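Local coordinates for protein superoxide dismutase [Mn], mitochondrial (Saccharomyces cerevisiae S288C, PDB 4F6E) that catalyses the manganese-dependent dismutation of superoxide radicals into hydrogen peroxide and molecular oxygen in yeast mitochondria, at residues T79-F84 with S131-I136; F11-P16 with L88-Q93; E15-G20 with I189-N194. The protein carries 2 engineered substitutions. All blocks are in the same frame, centred on the assembly; numbering follows the deposited sequence.

Contact 1 of 3, residues T79-F84 with S131-I136; sequences TNHCLF and SGWAFI. With MN (manganese (II) ion), chain E.
The manganese site is walled by an aromatic cluster in which His81 and Phe84 of helix 74-86 meet Trp133 of strand 132-136. His81 NE2 binds the manganese ion at 2.2 Å, with His26, Asp168, His172 and a water completing the site. Trp133 turns the edge of its six-membered ring onto the imidazole face, CZ2 lying 3.8 Å from His81 CE1 with the planes at 85°, a T-shaped stack. The Trp133 edge also points, offset, at the face of Phe84, centroids 5.7 Å apart. Asn80 CB stands 3.7 Å from the centroid of the Trp133 six-membered ring, a CH-pi contact over one face. Chi1 of Asn80 (-75°) swings the amide toward the strand, and chi2 brings OD1 to 3.2 Å from Phe135 CZ, at the ring edge. OD1 bonds Thr156, and Gln154 OE1 accepts N-H bonds from both Asn80 ND2 and Trp133 NE1. Tryptophan suits the place: one indole offers its edge to two rings, a face to Asn80 and its N-H to Gln154. Were an alanine here, the His81 face would probably lose this packing and Gln154 OE1 one of its two donors. His81 ND1 bonds Gly77 O, so the metal ligand is held by hydrogen bond and aromatic wall alike.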
loop_
_atom_site.group_PDB
_atom_site.type_symbol
_atom_site.label_atom_id
_atom_site.label_comp_id
_atom_site.label_asym_id
_atom_site.label_seq_id
_atom_site.Cartn_x
_atom_site.Cartn_y
_atom_site.Cartn_z
ATOM N N THR A 79 -4.303 12.449 15.722
ATOM C CA THR A 79 -5.523 13.067 15.207
ATOM C C THR A 79 -6.725 12.138 15.375
ATOM O O THR A 79 -7.788 12.567 15.835
ATOM C CB THR A 79 -5.357 13.421 13.717
ATOM O OG1 THR A 79 -4.289 14.371 13.578
ATOM C CG2 THR A 79 -6.639 14.035 13.153
ATOM N N ASN A 80 -6.545 10.874 15.006
ATOM C CA ASN A 80 -7.665 9.929 15.020
ATOM C C ASN A 80 -8.194 9.705 16.420
ATOM O O ASN A 80 -9.406 9.611 16.618
ATOM C CB ASN A 80 -7.273 8.572 14.416
ATOM C CG ASN A 80 -7.162 8.600 12.897
ATOM O OD1 ASN A 80 -7.778 9.423 12.211
ATOM N ND2 ASN A 80 -6.368 7.672 12.360
ATOM N N HIS A 81 -7.296 9.619 17.401
ATOM C CA HIS A 81 -7.746 9.437 18.782
ATOM C C HIS A 81 -8.412 10.675 19.336
ATOM O O HIS A 81 -9.371 10.566 20.100
ATOM C CB HIS A 81 -6.631 8.919 19.694
ATOM C CG HIS A 81 -6.251 7.511 19.393
ATOM N ND1 HIS A 81 -5.363 7.180 18.391
ATOM C CD2 HIS A 81 -6.708 6.344 19.899
ATOM C CE1 HIS A 81 -5.253 5.866 18.327
ATOM N NE2 HIS A 81 -6.059 5.338 19.230
ATOM N N CYS A 82 -7.950 11.857 18.933
ATOM C CA CYS A 82 -8.651 13.073 19.357
ATOM C C CYS A 82 -10.085 13.064 18.845
ATOM O O CYS A 82 -11.018 13.378 19.592
ATOM C CB CYS A 82 -7.943 14.335 18.868
ATOM S SG CYS A 82 -6.452 14.738 19.808
ATOM N N LEU A 83 -10.269 12.683 17.585
ATOM C CA LEU A 83 -11.618 12.612 17.012
ATOM C C LEU A 83 -12.468 11.594 17.769
ATOM O O LEU A 83 -13.637 11.853 18.070
ATOM C CB LEU A 83 -11.566 12.234 15.526
ATOM C CG LEU A 83 -10.931 13.284 14.603
ATOM C CD1 LEU A 83 -10.650 12.727 13.224
ATOM C CD2 LEU A 83 -11.834 14.507 14.491
ATOM N N PHE A 84 -11.867 10.441 18.052
ATOM C CA PHE A 84 -12.542 9.323 18.706
ATOM C C PHE A 84 -13.105 9.754 20.049
ATOM O O PHE A 84 -14.301 9.585 20.300
ATOM C CB PHE A 84 -11.534 8.174 18.867
ATOM C CG PHE A 84 -12.134 6.867 19.321
ATOM C CD1 PHE A 84 -13.191 6.294 18.633
ATOM C CD2 PHE A 84 -11.601 6.190 20.413
ATOM C CE1 PHE A 84 -13.728 5.076 19.039
ATOM C CE2 PHE A 84 -12.125 4.969 20.814
ATOM C CZ PHE A 84 -13.186 4.412 20.131
ATOM N N SER A 131 -5.172 -3.652 11.328
ATOM C CA SER A 131 -5.528 -2.531 12.201
ATOM C C SER A 131 -6.075 -1.412 11.341
ATOM O O SER A 131 -5.612 -1.221 10.230
ATOM C CB SER A 131 -4.287 -1.981 12.902
ATOM O OG SER A 131 -3.635 -2.958 13.704
ATOM N N GLY A 132 -7.048 -0.661 11.855
ATOM C CA GLY A 132 -7.527 0.505 11.134
ATOM C C GLY A 132 -8.752 1.120 11.775
ATOM O O GLY A 132 -9.007 0.909 12.972
ATOM N N TRP A 133 -9.509 1.862 10.962
ATOM C CA TRP A 133 -10.608 2.715 11.409
ATOM C C TRP A 133 -11.716 2.662 10.388
ATOM O O TRP A 133 -11.477 2.388 9.212
ATOM C CB TRP A 133 -10.147 4.192 11.460
ATOM C CG TRP A 133 -9.136 4.464 12.532
ATOM C CD1 TRP A 133 -7.796 4.180 12.491
ATOM C CD2 TRP A 133 -9.392 5.006 13.837
ATOM N NE1 TRP A 133 -7.207 4.529 13.681
ATOM C CE2 TRP A 133 -8.157 5.046 14.521
ATOM C CE3 TRP A 133 -10.535 5.505 14.475
ATOM C CZ2 TRP A 133 -8.037 5.541 15.827
ATOM C CZ3 TRP A 133 -10.414 5.992 15.776
ATOM C CH2 TRP A 133 -9.175 6.010 16.433
ATOM N N ALA A 134 -12.933 2.954 10.823
ATOM C CA ALA A 134 -13.962 3.376 9.874
ATOM C C ALA A 134 -14.380 4.787 10.221
ATOM O O ALA A 134 -14.411 5.156 11.398
ATOM C CB ALA A 134 -15.165 2.447 9.910
ATOM N N PHE A 135 -14.704 5.572 9.197
ATOM C CA PHE A 135 -15.164 6.936 9.410
ATOM C C PHE A 135 -16.473 7.136 8.665
ATOM O O PHE A 135 -16.562 6.830 7.466
ATOM C CB PHE A 135 -14.151 7.960 8.865
ATOM C CG PHE A 135 -12.810 7.945 9.555
ATOM C CD1 PHE A 135 -12.545 8.792 10.622
ATOM C CD2 PHE A 135 -11.797 7.109 9.100
ATOM C CE1 PHE A 135 -11.290 8.784 11.245
ATOM C CE2 PHE A 135 -10.539 7.101 9.702
ATOM C CZ PHE A 135 -10.288 7.939 10.777
ATOM N N ILE A 136 -17.490 7.661 9.353
ATOM C CA ILE A 136 -18.627 8.252 8.649
ATOM C C ILE A 136 -18.154 9.667 8.287
ATOM O O ILE A 136 -17.692 10.399 9.164
ATOM C CB ILE A 136 -19.888 8.306 9.533
ATOM C CG1 ILE A 136 -20.246 6.895 10.025
ATOM C CG2 ILE A 136 -21.076 8.974 8.784
ATOM C CD1 ILE A 136 -21.427 6.861 10.992
HETATM MN MN MN E . -6.627 3.198 19.228
HETATM O O HOH W 1 -5.953 2.945 16.965
#

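Contact 2 of 3, residues F11-P16 with L88-Q93; sequences FGALEP and LAPESQ
Leu14 and Pro90 sit at the middle of a junction between two irregular segments, 11-16 before helix 20-27 and 88-93 after helix 74-86, whose CA atoms come within 5.3 Å at this pair. Most of the contact is apolar, and Leu14 supplies the larger share by dividing its two methyl groups. With chi1 at -51° placing CG beside the backbone N and chi2 extended, CD2 lies against the backbone, 3.5 Å from Pro90 N, and also meets the ring at CD. The other branch, CD1, packs 4.0 Å from CD1 of Leu88, the two leucines crossing at about a right angle. Ala13 adds a smaller patch at the partly exposed border, its CB lying 4.1 Å from Pro90 CG; a methyl group suffices where the backbones run so near each other. The carbonyl oxygen of Ala13 also approaches Pro90 CB, at 3.3 Å, a van der Waals contact.

Polar groups meet differently. The same Ala13 oxygen accepts a hydrogen bond from a water 2.7 Å away. That water in turn accepts the N-H of Glu91, 3.2 Å off, and bridges the segments where no direct hydrogen bond joins them. Within 88-93 the chain turns, Gln93 N bonding Pro90 O. Trp9 also touches Leu14 and Pro90 from the same chain.

Proline suits its place because its nitrogen carries no proton: the Leu14 methyl can press on the peptide there without burying a donor. The junction therefore rests on shape and on one bridging water.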
loop_
_atom_site.group_PDB
_atom_site.type_symbol
_atom_site.label_atom_id
_atom_site.label_comp_id
_atom_site.label_asym_id
_atom_site.label_seq_id
_atom_site.Cartn_x
_atom_site.Cartn_y
_atom_site.Cartn_z
ATOM N N PHE A 11 -12.825 7.857 32.694
ATOM C CA PHE A 11 -12.497 6.600 32.006
ATOM C C PHE A 11 -13.610 5.556 32.080
ATOM O O PHE A 11 -13.832 4.818 31.122
ATOM C CB PHE A 11 -11.219 5.958 32.559
ATOM C CG PHE A 11 -9.967 6.746 32.302
ATOM C CD1 PHE A 11 -9.740 7.363 31.081
ATOM C CD2 PHE A 11 -9.006 6.858 33.293
ATOM C CE1 PHE A 11 -8.568 8.077 30.862
ATOM C CE2 PHE A 11 -7.841 7.569 33.080
ATOM C CZ PHE A 11 -7.626 8.186 31.867
ATOM N N GLY A 12 -14.297 5.489 33.216
ATOM C CA GLY A 12 -15.313 4.472 33.419
ATOM C C GLY A 12 -16.715 4.882 32.987
ATOM O O GLY A 12 -17.681 4.162 33.252
ATOM N N ALA A 13 -16.837 6.016 32.304
ATOM C CA ALA A 13 -18.165 6.572 32.001
ATOM C C ALA A 13 -18.914 5.863 30.862
ATOM O O ALA A 13 -20.132 6.029 30.718
ATOM C CB ALA A 13 -18.072 8.076 31.719
ATOM N N LEU A 14 -18.189 5.076 30.072
ATOM C CA LEU A 14 -18.772 4.392 28.920
ATOM C C LEU A 14 -19.132 2.923 29.207
ATOM O O LEU A 14 -19.493 2.165 28.292
ATOM C CB LEU A 14 -17.815 4.477 27.733
ATOM C CG LEU A 14 -17.323 5.888 27.419
ATOM C CD1 LEU A 14 -16.517 5.832 26.129
ATOM C CD2 LEU A 14 -18.491 6.882 27.305
ATOM N N GLU A 15 -19.030 2.530 30.476
ATOM C CA GLU A 15 -19.429 1.187 30.898
ATOM C C GLU A 15 -20.917 0.966 30.660
ATOM O O GLU A 15 -21.706 1.901 30.786
ATOM C CB GLU A 15 -19.140 1.008 32.389
ATOM C CG GLU A 15 -17.661 0.996 32.768
ATOM C CD GLU A 15 -16.990 -0.355 32.575
ATOM O OE1 GLU A 15 -17.654 -1.316 32.118
ATOM O OE2 GLU A 15 -15.778 -0.460 32.885
ATOM N N PRO A 16 -21.314 -0.274 30.325
ATOM C CA PRO A 16 -20.461 -1.455 30.171
ATOM C C PRO A 16 -20.004 -1.658 28.724
ATOM O O PRO A 16 -19.422 -2.695 28.406
ATOM C CB PRO A 16 -21.403 -2.595 30.577
ATOM C CG PRO A 16 -22.734 -2.128 30.116
ATOM C CD PRO A 16 -22.749 -0.622 30.270
ATOM N N LEU A 88 -17.419 10.148 21.402
ATOM C CA LEU A 88 -17.944 9.236 22.416
ATOM C C LEU A 88 -18.509 10.049 23.583
ATOM O O LEU A 88 -18.002 11.123 23.902
ATOM C CB LEU A 88 -16.838 8.315 22.942
ATOM C CG LEU A 88 -16.208 7.403 21.885
ATOM C CD1 LEU A 88 -15.029 6.619 22.462
ATOM C CD2 LEU A 88 -17.245 6.459 21.299
ATOM N N ALA A 89 -19.553 9.538 24.223
ATOM C CA ALA A 89 -20.115 10.216 25.388
ATOM C C ALA A 89 -20.953 9.231 26.160
ATOM O O ALA A 89 -21.556 8.340 25.565
ATOM C CB ALA A 89 -20.968 11.404 24.955
ATOM N N PRO A 90 -21.000 9.384 27.489
ATOM C CA PRO A 90 -21.932 8.534 28.228
ATOM C C PRO A 90 -23.378 8.903 27.914
ATOM O O PRO A 90 -23.644 9.993 27.398
ATOM C CB PRO A 90 -21.594 8.826 29.695
ATOM C CG PRO A 90 -20.919 10.141 29.689
ATOM C CD PRO A 90 -20.207 10.259 28.369
ATOM N N GLU A 91 -24.302 7.992 28.197
ATOM C CA GLU A 91 -25.714 8.252 27.967
ATOM C C GLU A 91 -26.173 9.528 28.674
ATOM O O GLU A 91 -27.011 10.256 28.157
ATOM C CB GLU A 91 -26.578 7.066 28.409
ATOM C CG GLU A 91 -28.068 7.287 28.141
ATOM C CD GLU A 91 -28.963 6.211 28.736
ATOM O OE1 GLU A 91 -28.592 5.615 29.773
ATOM O OE2 GLU A 91 -30.046 5.966 28.160
ATOM N N SER A 92 -25.600 9.797 29.845
ATOM C CA SER A 92 -25.957 10.978 30.635
ATOM C C SER A 92 -25.613 12.282 29.918
ATOM O O SER A 92 -26.135 13.348 30.258
ATOM C CB SER A 92 -25.236 10.947 31.982
ATOM O OG SER A 92 -23.835 11.071 31.795
ATOM N N GLN A 93 -24.720 12.190 28.938
ATOM C CA GLN A 93 -24.276 13.339 28.163
ATOM C C GLN A 93 -24.754 13.211 26.723
ATOM O O GLN A 93 -24.243 13.885 25.824
ATOM C CB GLN A 93 -22.747 13.457 28.199
ATOM C CG GLN A 93 -22.161 13.768 29.577
ATOM C CD GLN A 93 -20.635 13.761 29.580
ATOM O OE1 GLN A 93 -19.996 13.747 28.525
ATOM N NE2 GLN A 93 -20.045 13.762 30.772
HETATM O O HOH W 2 -22.644 5.655 29.679
#

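Contact 3 of 3, residues E15-G20 with I189-N194; sequences EPYISG and IWNVVN
Tyr17 and Ile189 bring the two backbones together, their CA atoms 6.1 Å apart, although neither segment is a strand or a regular alpha-helix. Segment 189-194 begins with a 3-10 turn, in which Val192 N bonds Ile189 O. Segment 15-20 bends through the cis peptide bond before Pro16 and is fastened by Gly20 N, whose bond to Glu15 OE2 is 2.8 Å long and nearly straight, though it meets the carboxylate from above its plane. Ser19 is the N-cap of helix 20-27, its OG bonded to Ile22 N.

Among the side chains, Tyr17 has the largest share of the contact. Asn191 CB stands over the centre of its ring, 3.5 Å from the centroid and 5° off the normal, a CH-pi contact. Beyond CB the amide lies nearly flat on the ring, with 19° between the planes, and ND2 is 3.4 Å from Tyr17 CE1. That ND2 also bonds Ala188 O, which probably helps hold the amide in its stacked pose. Pro16 CD lies against the opposite face of the ring, toward the rim, and Val192 CG1 touches Tyr17 CD2 at 3.8 Å. Ile18 meets the interior: its extended chain (chi2 -180°) carries CD1 to Ile189 CG1, at 4.0 Å. The branched aliphatic residues suit this buried side, whereas tyrosine and asparagine, which keep polar ends, suit the partly exposed border.

Gln177 and Tyr178 of helix 175-178 bond the backbone of 15-20, and Ile189 packs against Ile167 of strand 165-168, so the contact lies between the start of helix 20-27, helix 175-178 and the central sheet.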
loop_
_atom_site.group_PDB
_atom_site.type_symbol
_atom_site.label_atom_id
_atom_site.label_comp_id
_atom_site.label_asym_id
_atom_site.label_seq_id
_atom_site.Cartn_x
_atom_site.Cartn_y
_atom_site.Cartn_z
ATOM N N GLU A 15 -19.030 2.530 30.476
ATOM C CA GLU A 15 -19.429 1.187 30.898
ATOM C C GLU A 15 -20.917 0.966 30.660
ATOM O O GLU A 15 -21.706 1.901 30.786
ATOM C CB GLU A 15 -19.140 1.008 32.389
ATOM C CG GLU A 15 -17.661 0.996 32.768
ATOM C CD GLU A 15 -16.990 -0.355 32.575
ATOM O OE1 GLU A 15 -17.654 -1.316 32.118
ATOM O OE2 GLU A 15 -15.778 -0.460 32.885
ATOM N N PRO A 16 -21.314 -0.274 30.325
ATOM C CA PRO A 16 -20.461 -1.455 30.171
ATOM C C PRO A 16 -20.004 -1.658 28.724
ATOM O O PRO A 16 -19.422 -2.695 28.406
ATOM C CB PRO A 16 -21.403 -2.595 30.577
ATOM C CG PRO A 16 -22.734 -2.128 30.116
ATOM C CD PRO A 16 -22.749 -0.622 30.270
ATOM N N TYR A 17 -20.259 -0.683 27.852
ATOM C CA TYR A 17 -20.033 -0.882 26.432
ATOM C C TYR A 17 -18.551 -0.843 26.086
ATOM O O TYR A 17 -18.066 -1.654 25.297
ATOM C CB TYR A 17 -20.833 0.156 25.631
ATOM C CG TYR A 17 -22.288 0.183 26.052
ATOM C CD1 TYR A 17 -23.138 -0.871 25.741
ATOM C CD2 TYR A 17 -22.801 1.245 26.793
ATOM C CE1 TYR A 17 -24.460 -0.864 26.148
ATOM C CE2 TYR A 17 -24.117 1.264 27.191
ATOM C CZ TYR A 17 -24.939 0.208 26.865
ATOM O OH TYR A 17 -26.252 0.219 27.270
ATOM N N ILE A 18 -17.827 0.095 26.693
ATOM C CA ILE A 18 -16.373 0.131 26.609
ATOM C C ILE A 18 -15.823 0.199 28.021
ATOM O O ILE A 18 -16.181 1.094 28.794
ATOM C CB ILE A 18 -15.864 1.358 25.824
ATOM C CG1 ILE A 18 -16.385 1.337 24.390
ATOM C CG2 ILE A 18 -14.347 1.378 25.830
ATOM C CD1 ILE A 18 -15.902 2.541 23.562
ATOM N N SER A 19 -14.974 -0.760 28.377
ATOM C CA SER A 19 -14.530 -0.856 29.763
ATOM C C SER A 19 -13.597 0.292 30.144
ATOM O O SER A 19 -12.847 0.818 29.303
ATOM C CB SER A 19 -13.863 -2.210 30.012
ATOM O OG SER A 19 -12.472 -2.149 29.765
ATOM N N GLY A 20 -13.681 0.703 31.405
ATOM C CA GLY A 20 -12.813 1.736 31.936
ATOM C C GLY A 20 -11.345 1.376 31.834
ATOM O O GLY A 20 -10.511 2.252 31.627
ATOM N N ILE A 189 -20.600 -0.266 20.620
ATOM C CA ILE A 189 -20.077 1.097 20.695
ATOM C C ILE A 189 -21.131 2.166 20.383
ATOM O O ILE A 189 -21.061 3.276 20.915
ATOM C CB ILE A 189 -18.798 1.283 19.827
ATOM C CG1 ILE A 189 -18.051 2.563 20.217
ATOM C CG2 ILE A 189 -19.125 1.255 18.335
ATOM C CD1 ILE A 189 -16.635 2.635 19.652
ATOM N N TRP A 190 -22.097 1.852 19.519
ATOM C CA TRP A 190 -23.108 2.832 19.123
ATOM C C TRP A 190 -23.934 3.363 20.291
ATOM O O TRP A 190 -24.478 4.454 20.216
ATOM C CB TRP A 190 -23.978 2.299 17.975
ATOM C CG TRP A 190 -23.103 1.972 16.827
ATOM C CD1 TRP A 190 -22.605 0.745 16.497
ATOM C CD2 TRP A 190 -22.517 2.903 15.902
ATOM N NE1 TRP A 190 -21.766 0.845 15.411
ATOM C CE2 TRP A 190 -21.684 2.158 15.034
ATOM C CE3 TRP A 190 -22.615 4.286 15.722
ATOM C CZ2 TRP A 190 -20.975 2.747 13.983
ATOM C CZ3 TRP A 190 -21.901 4.876 14.688
ATOM C CH2 TRP A 190 -21.094 4.105 13.825
ATOM N N ASN A 191 -23.973 2.617 21.395
ATOM C CA ASN A 191 -24.684 3.082 22.577
ATOM C C ASN A 191 -24.052 4.308 23.221
ATOM O O ASN A 191 -24.713 5.007 24.009
ATOM C CB ASN A 191 -24.766 1.970 23.626
ATOM C CG ASN A 191 -25.624 0.813 23.179
ATOM O OD1 ASN A 191 -26.847 0.910 23.172
ATOM N ND2 ASN A 191 -24.987 -0.294 22.809
ATOM N N VAL A 192 -22.779 4.551 22.903
ATOM C CA VAL A 192 -22.045 5.688 23.463
ATOM C C VAL A 192 -21.441 6.594 22.398
ATOM O O VAL A 192 -20.527 7.356 22.675
ATOM C CB VAL A 192 -20.963 5.249 24.486
ATOM C CG1 VAL A 192 -21.634 4.646 25.722
ATOM C CG2 VAL A 192 -19.961 4.260 23.864
ATOM N N VAL A 193 -21.970 6.524 21.183
ATOM C CA VAL A 193 -21.543 7.455 20.141
ATOM C C VAL A 193 -22.218 8.807 20.343
ATOM O O VAL A 193 -23.425 8.890 20.610
ATOM C CB VAL A 193 -21.770 6.879 18.720
ATOM C CG1 VAL A 193 -21.754 7.969 17.641
ATOM C CG2 VAL A 193 -20.718 5.823 18.429
ATOM N N ASN A 194 -21.421 9.870 20.236
ATOM C CA ASN A 194 -21.919 11.230 20.406
ATOM C C ASN A 194 -22.336 11.832 19.066
ATOM O O ASN A 194 -21.517 12.413 18.347
ATOM C CB ASN A 194 -20.858 12.095 21.088
ATOM C CG ASN A 194 -21.370 13.485 21.430
ATOM O OD1 ASN A 194 -22.409 13.923 20.927
ATOM N ND2 ASN A 194 -20.631 14.193 22.280
#

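Contacts 2 and 3 are close neighbours, centres about 6 Å apart, and both start from the loop before helix 20-27, sharing Glu15 and Pro16. They are also joined by a probable backbone hydrogen bond from Ala89 N to Val192 O. Contact 1 lies near the chain's centre, about 18 Å from contact 2 and 15 Å from contact 3, centre to centre; Phe84 packs on Ile189 and Ile136 on Trp190 to connect it with contact 3. Along the chain, 11-20 comes first, then 79-84 and 88-93 around the end of helix 74-86, then strand 132-136, and last the segment 189-194. Contacts 1 and 3 thus join the N-terminal alpha-hairpin and C-terminal domains between which manganese is bound.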